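Local coordinates for ARO (armadillo repeats only protein) (Plasmodium falciparum Santa Lucia, PDB 5EWP), which probably serves as an armadillo-repeat protein-binding scaffold in the translocation and attachment of rhoptries to the apical pole of the parasite, at residues K79-I92 against L110-M124. Residues are numbered along the deposited sequence; the frame is centred on the assembly and turned at random.
Sequences KDAIREANGIAVFI and LSFLSVDNVKNCICM
Asn120 turns its carboxamide toward helix 77-84 and uses both ends of it. ND2 donates to Lys79 O (3.1 Å, N-H...O 164°), staying in its own amide plane but standing above that of the carbonyl, and gives a second bond to Leu113 O, linking Leu113 to Lys79 of helix 77-84. OD1 accepts from Arg83 NH1 at 2.9 Å, with the guanidinium and amide planes 53° apart. Arg83 reaches this spot with CG anti to the backbone N (chi1 179°) and a bend at chi3. Lys119 CB lies over one face of its guanidinium, while Asp80 OD1 sits at the edge, in plane, and takes NH1 through its anti lone pair (2.8 Å). The same oxygen is met from above the carboxylate plane by Asn117 ND2 at 3.0 Å, and Asn117 OD1 caps helix 118-126 by accepting from Asn120 N. Lys79 runs extended past Leu113 in the opposite direction and delivers NZ to Val115 O (2.7 Å) and, weakly, to Phe112 O.

Beyond this polar edge, Ile88 of helix 87-95 enters as a knob among Leu110, Asn120, Cys123 and Met124; CD1 meets Cys123 CB at 3.6 Å, and CG2 faces Met124 CG, the two side chains crossing at about a right angle. Leu113 CD1 touches both Ile82 CG2 and Phe91 CE2, the methyl coming obliquely to the Phe91 ring, with CD1 3.7 Å from CE2. Helix 58-70 also packs on Phe91 and Leu113, continuing the core of the armadillo stack. Asparagines and charged side chains thus hold the carbonyls of Lys79, Phe112, Leu113 and Val115 and the N-terminus of helix 118-126 beside an apolar core, and the pairing of Asp80 with Arg83 probably steadies both charges.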
# COMPACT_ATOMS: atom_id res chain seq x y z
N LYS A 79 -4.63 -12.24 -9.35
CA LYS A 79 -4.26 -10.84 -9.50
C LYS A 79 -4.68 -10.28 -10.85
O LYS A 79 -5.05 -9.11 -10.96
CB LYS A 79 -2.75 -10.64 -9.29
CG LYS A 79 -2.33 -10.89 -7.84
CD LYS A 79 -0.83 -10.67 -7.66
CE LYS A 79 -0.43 -11.01 -6.23
NZ LYS A 79 0.96 -10.60 -5.95
N ASP A 80 -4.60 -11.12 -11.88
CA ASP A 80 -5.06 -10.71 -13.20
C ASP A 80 -6.58 -10.72 -13.30
O ASP A 80 -7.16 -9.81 -13.89
CB ASP A 80 -4.49 -11.63 -14.30
CG ASP A 80 -2.99 -11.45 -14.49
OD1 ASP A 80 -2.51 -10.30 -14.52
OD2 ASP A 80 -2.30 -12.48 -14.63
N ALA A 81 -7.22 -11.74 -12.73
CA ALA A 81 -8.68 -11.84 -12.77
C ALA A 81 -9.32 -10.62 -12.11
O ALA A 81 -10.35 -10.09 -12.58
CB ALA A 81 -9.16 -13.12 -12.10
N ILE A 82 -8.72 -10.17 -11.02
CA ILE A 82 -9.25 -9.02 -10.30
C ILE A 82 -9.11 -7.75 -11.13
O ILE A 82 -10.04 -6.97 -11.23
CB ILE A 82 -8.55 -8.88 -8.94
CG1 ILE A 82 -8.98 -10.05 -8.05
CG2 ILE A 82 -8.91 -7.52 -8.27
CD1 ILE A 82 -8.18 -10.22 -6.76
N ARG A 83 -7.98 -7.56 -11.80
CA ARG A 83 -7.85 -6.40 -12.67
C ARG A 83 -8.90 -6.43 -13.78
O ARG A 83 -9.56 -5.43 -14.05
CB ARG A 83 -6.45 -6.34 -13.30
CG ARG A 83 -6.27 -5.15 -14.25
CD ARG A 83 -4.92 -5.20 -14.95
NE ARG A 83 -4.84 -6.31 -15.90
CZ ARG A 83 -4.14 -7.43 -15.71
NH1 ARG A 83 -3.44 -7.62 -14.61
NH2 ARG A 83 -4.16 -8.37 -16.66
N GLU A 84 -9.07 -7.59 -14.39
CA GLU A 84 -9.95 -7.74 -15.55
C GLU A 84 -11.42 -7.58 -15.17
O GLU A 84 -12.26 -7.31 -16.01
CB GLU A 84 -9.70 -9.08 -16.22
CG GLU A 84 -8.38 -9.10 -16.99
CD GLU A 84 -7.92 -10.50 -17.34
OE1 GLU A 84 -8.58 -11.47 -16.90
OE2 GLU A 84 -6.90 -10.63 -18.05
N ALA A 85 -11.69 -7.72 -13.88
CA ALA A 85 -13.04 -7.58 -13.35
C ALA A 85 -13.32 -6.13 -12.94
O ALA A 85 -14.33 -5.83 -12.30
CB ALA A 85 -13.23 -8.53 -12.15
N ASN A 86 -12.39 -5.24 -13.30
CA ASN A 86 -12.44 -3.82 -12.96
C ASN A 86 -12.24 -3.57 -11.46
O ASN A 86 -12.65 -2.54 -10.92
CB ASN A 86 -13.77 -3.19 -13.42
CG ASN A 86 -13.69 -1.68 -13.50
OD1 ASN A 86 -12.70 -1.12 -13.97
ND2 ASN A 86 -14.73 -1.01 -13.00
N GLY A 87 -11.57 -4.50 -10.78
CA GLY A 87 -11.33 -4.34 -9.36
C GLY A 87 -10.53 -3.10 -8.96
O GLY A 87 -10.78 -2.49 -7.93
N ILE A 88 -9.55 -2.70 -9.77
CA ILE A 88 -8.67 -1.63 -9.31
C ILE A 88 -9.41 -0.30 -9.21
O ILE A 88 -9.25 0.42 -8.22
CB ILE A 88 -7.41 -1.52 -10.23
CG1 ILE A 88 -6.50 -2.73 -9.98
CG2 ILE A 88 -6.64 -0.23 -9.94
CD1 ILE A 88 -5.32 -2.87 -10.96
N ALA A 89 -10.24 0.02 -10.20
CA ALA A 89 -11.04 1.25 -10.14
C ALA A 89 -12.00 1.22 -8.94
O ALA A 89 -12.20 2.22 -8.26
CB ALA A 89 -11.83 1.45 -11.43
N VAL A 90 -12.55 0.04 -8.69
CA VAL A 90 -13.47 -0.15 -7.57
C VAL A 90 -12.76 0.07 -6.23
O VAL A 90 -13.30 0.73 -5.34
CB VAL A 90 -14.12 -1.53 -7.65
CG1 VAL A 90 -14.85 -1.87 -6.36
CG2 VAL A 90 -15.08 -1.60 -8.84
N PHE A 91 -11.55 -0.45 -6.07
CA PHE A 91 -10.78 -0.22 -4.84
C PHE A 91 -10.41 1.26 -4.68
O PHE A 91 -10.41 1.79 -3.58
CB PHE A 91 -9.51 -1.08 -4.80
CG PHE A 91 -9.78 -2.55 -4.69
CD1 PHE A 91 -10.70 -3.02 -3.76
CD2 PHE A 91 -9.12 -3.46 -5.50
CE1 PHE A 91 -10.96 -4.38 -3.65
CE2 PHE A 91 -9.38 -4.82 -5.39
CZ PHE A 91 -10.29 -5.28 -4.47
N ILE A 92 -10.05 1.93 -5.78
CA ILE A 92 -9.70 3.34 -5.65
C ILE A 92 -10.91 4.14 -5.17
O ILE A 92 -10.79 5.06 -4.35
CB ILE A 92 -9.16 3.90 -6.98
CG1 ILE A 92 -7.78 3.27 -7.24
CG2 ILE A 92 -9.02 5.42 -6.90
CD1 ILE A 92 -7.20 3.53 -8.63
N LEU A 110 -5.02 -3.54 -2.79
CA LEU A 110 -4.13 -2.90 -3.77
C LEU A 110 -2.67 -3.23 -3.49
O LEU A 110 -1.88 -3.39 -4.43
CB LEU A 110 -4.35 -1.38 -3.78
CG LEU A 110 -5.69 -0.94 -4.38
CD1 LEU A 110 -5.96 0.51 -4.06
CD2 LEU A 110 -5.72 -1.14 -5.90
N SER A 111 -2.29 -3.35 -2.23
CA SER A 111 -0.90 -3.64 -1.93
C SER A 111 -0.53 -5.03 -2.44
O SER A 111 0.53 -5.21 -3.04
CB SER A 111 -0.59 -3.50 -0.44
OG SER A 111 -1.28 -4.47 0.33
N PHE A 112 -1.40 -6.02 -2.24
CA PHE A 112 -1.14 -7.35 -2.81
C PHE A 112 -1.21 -7.37 -4.34
O PHE A 112 -0.44 -8.08 -4.99
CB PHE A 112 -2.11 -8.39 -2.26
CG PHE A 112 -1.77 -8.83 -0.87
CD1 PHE A 112 -0.57 -9.48 -0.62
CD2 PHE A 112 -2.64 -8.60 0.18
CE1 PHE A 112 -0.24 -9.89 0.67
CE2 PHE A 112 -2.33 -9.01 1.47
CZ PHE A 112 -1.12 -9.65 1.71
N LEU A 113 -2.15 -6.62 -4.90
CA LEU A 113 -2.30 -6.60 -6.36
C LEU A 113 -1.10 -5.98 -7.04
O LEU A 113 -0.85 -6.22 -8.23
CB LEU A 113 -3.57 -5.84 -6.76
CG LEU A 113 -4.88 -6.56 -6.42
CD1 LEU A 113 -6.00 -5.58 -6.62
CD2 LEU A 113 -5.05 -7.76 -7.33
N SER A 114 -0.36 -5.16 -6.29
CA SER A 114 0.80 -4.46 -6.87
C SER A 114 2.06 -5.32 -6.87
O SER A 114 3.08 -4.93 -7.43
CB SER A 114 1.07 -3.15 -6.13
OG SER A 114 1.66 -3.39 -4.86
N VAL A 115 1.98 -6.48 -6.23
CA VAL A 115 3.15 -7.35 -6.10
C VAL A 115 3.26 -8.28 -7.30
O VAL A 115 2.34 -9.04 -7.61
CB VAL A 115 3.13 -8.17 -4.81
CG1 VAL A 115 4.34 -9.10 -4.76
CG2 VAL A 115 3.13 -7.24 -3.61
N ASP A 116 4.41 -8.23 -7.97
CA ASP A 116 4.66 -9.10 -9.10
C ASP A 116 3.56 -9.01 -10.15
O ASP A 116 3.09 -10.03 -10.67
CB ASP A 116 4.82 -10.57 -8.65
CG ASP A 116 6.11 -10.81 -7.87
OD1 ASP A 116 7.07 -10.04 -8.04
OD2 ASP A 116 6.15 -11.77 -7.09
N ASN A 117 3.11 -7.80 -10.45
CA ASN A 117 2.10 -7.66 -11.49
C ASN A 117 2.15 -6.26 -12.06
O ASN A 117 1.54 -5.32 -11.55
CB ASN A 117 0.68 -7.99 -10.97
CG ASN A 117 -0.30 -8.19 -12.11
OD1 ASN A 117 -0.58 -7.26 -12.87
ND2 ASN A 117 -0.80 -9.41 -12.25
N VAL A 118 2.96 -6.13 -13.10
CA VAL A 118 3.22 -4.85 -13.71
C VAL A 118 1.97 -4.21 -14.31
O VAL A 118 1.75 -3.00 -14.19
CB VAL A 118 4.32 -5.03 -14.77
CG1 VAL A 118 4.34 -3.85 -15.66
CG2 VAL A 118 5.65 -5.22 -14.05
N LYS A 119 1.12 -5.02 -14.93
CA LYS A 119 -0.12 -4.49 -15.50
C LYS A 119 -0.99 -3.83 -14.43
O LYS A 119 -1.58 -2.78 -14.67
CB LYS A 119 -0.92 -5.59 -16.19
CG LYS A 119 -0.34 -5.96 -17.56
CD LYS A 119 -1.21 -6.95 -18.30
CE LYS A 119 -0.63 -7.21 -19.68
NZ LYS A 119 -1.51 -8.08 -20.51
N ASN A 120 -1.08 -4.46 -13.27
CA ASN A 120 -1.86 -3.89 -12.18
C ASN A 120 -1.29 -2.56 -11.72
O ASN A 120 -2.04 -1.63 -11.41
CB ASN A 120 -1.93 -4.85 -10.98
CG ASN A 120 -2.84 -6.03 -11.24
OD1 ASN A 120 -3.56 -6.05 -12.23
ND2 ASN A 120 -2.83 -7.01 -10.33
N CYS A 121 0.03 -2.47 -11.64
CA CYS A 121 0.67 -1.24 -11.17
C CYS A 121 0.41 -0.12 -12.15
O CYS A 121 0.14 1.03 -11.77
CB CYS A 121 2.17 -1.45 -10.96
SG CYS A 121 2.57 -2.50 -9.55
N ILE A 122 0.52 -0.45 -13.43
CA ILE A 122 0.21 0.52 -14.48
C ILE A 122 -1.24 0.99 -14.37
O ILE A 122 -1.52 2.20 -14.44
CB ILE A 122 0.45 -0.08 -15.88
CG1 ILE A 122 1.95 -0.26 -16.11
CG2 ILE A 122 -0.13 0.84 -16.96
CD1 ILE A 122 2.31 -1.10 -17.36
N CYS A 123 -2.15 0.04 -14.17
CA CYS A 123 -3.56 0.36 -14.01
C CYS A 123 -3.80 1.25 -12.78
O CYS A 123 -4.59 2.20 -12.83
CB CYS A 123 -4.39 -0.92 -13.89
SG CYS A 123 -6.17 -0.63 -13.80
N MET A 124 -3.11 0.97 -11.68
CA MET A 124 -3.25 1.81 -10.50
C MET A 124 -2.80 3.22 -10.79
O MET A 124 -3.46 4.17 -10.38
CB MET A 124 -2.46 1.25 -9.32
CG MET A 124 -2.99 -0.08 -8.85
SD MET A 124 -2.01 -0.67 -7.46
CE MET A 124 -2.50 -2.39 -7.51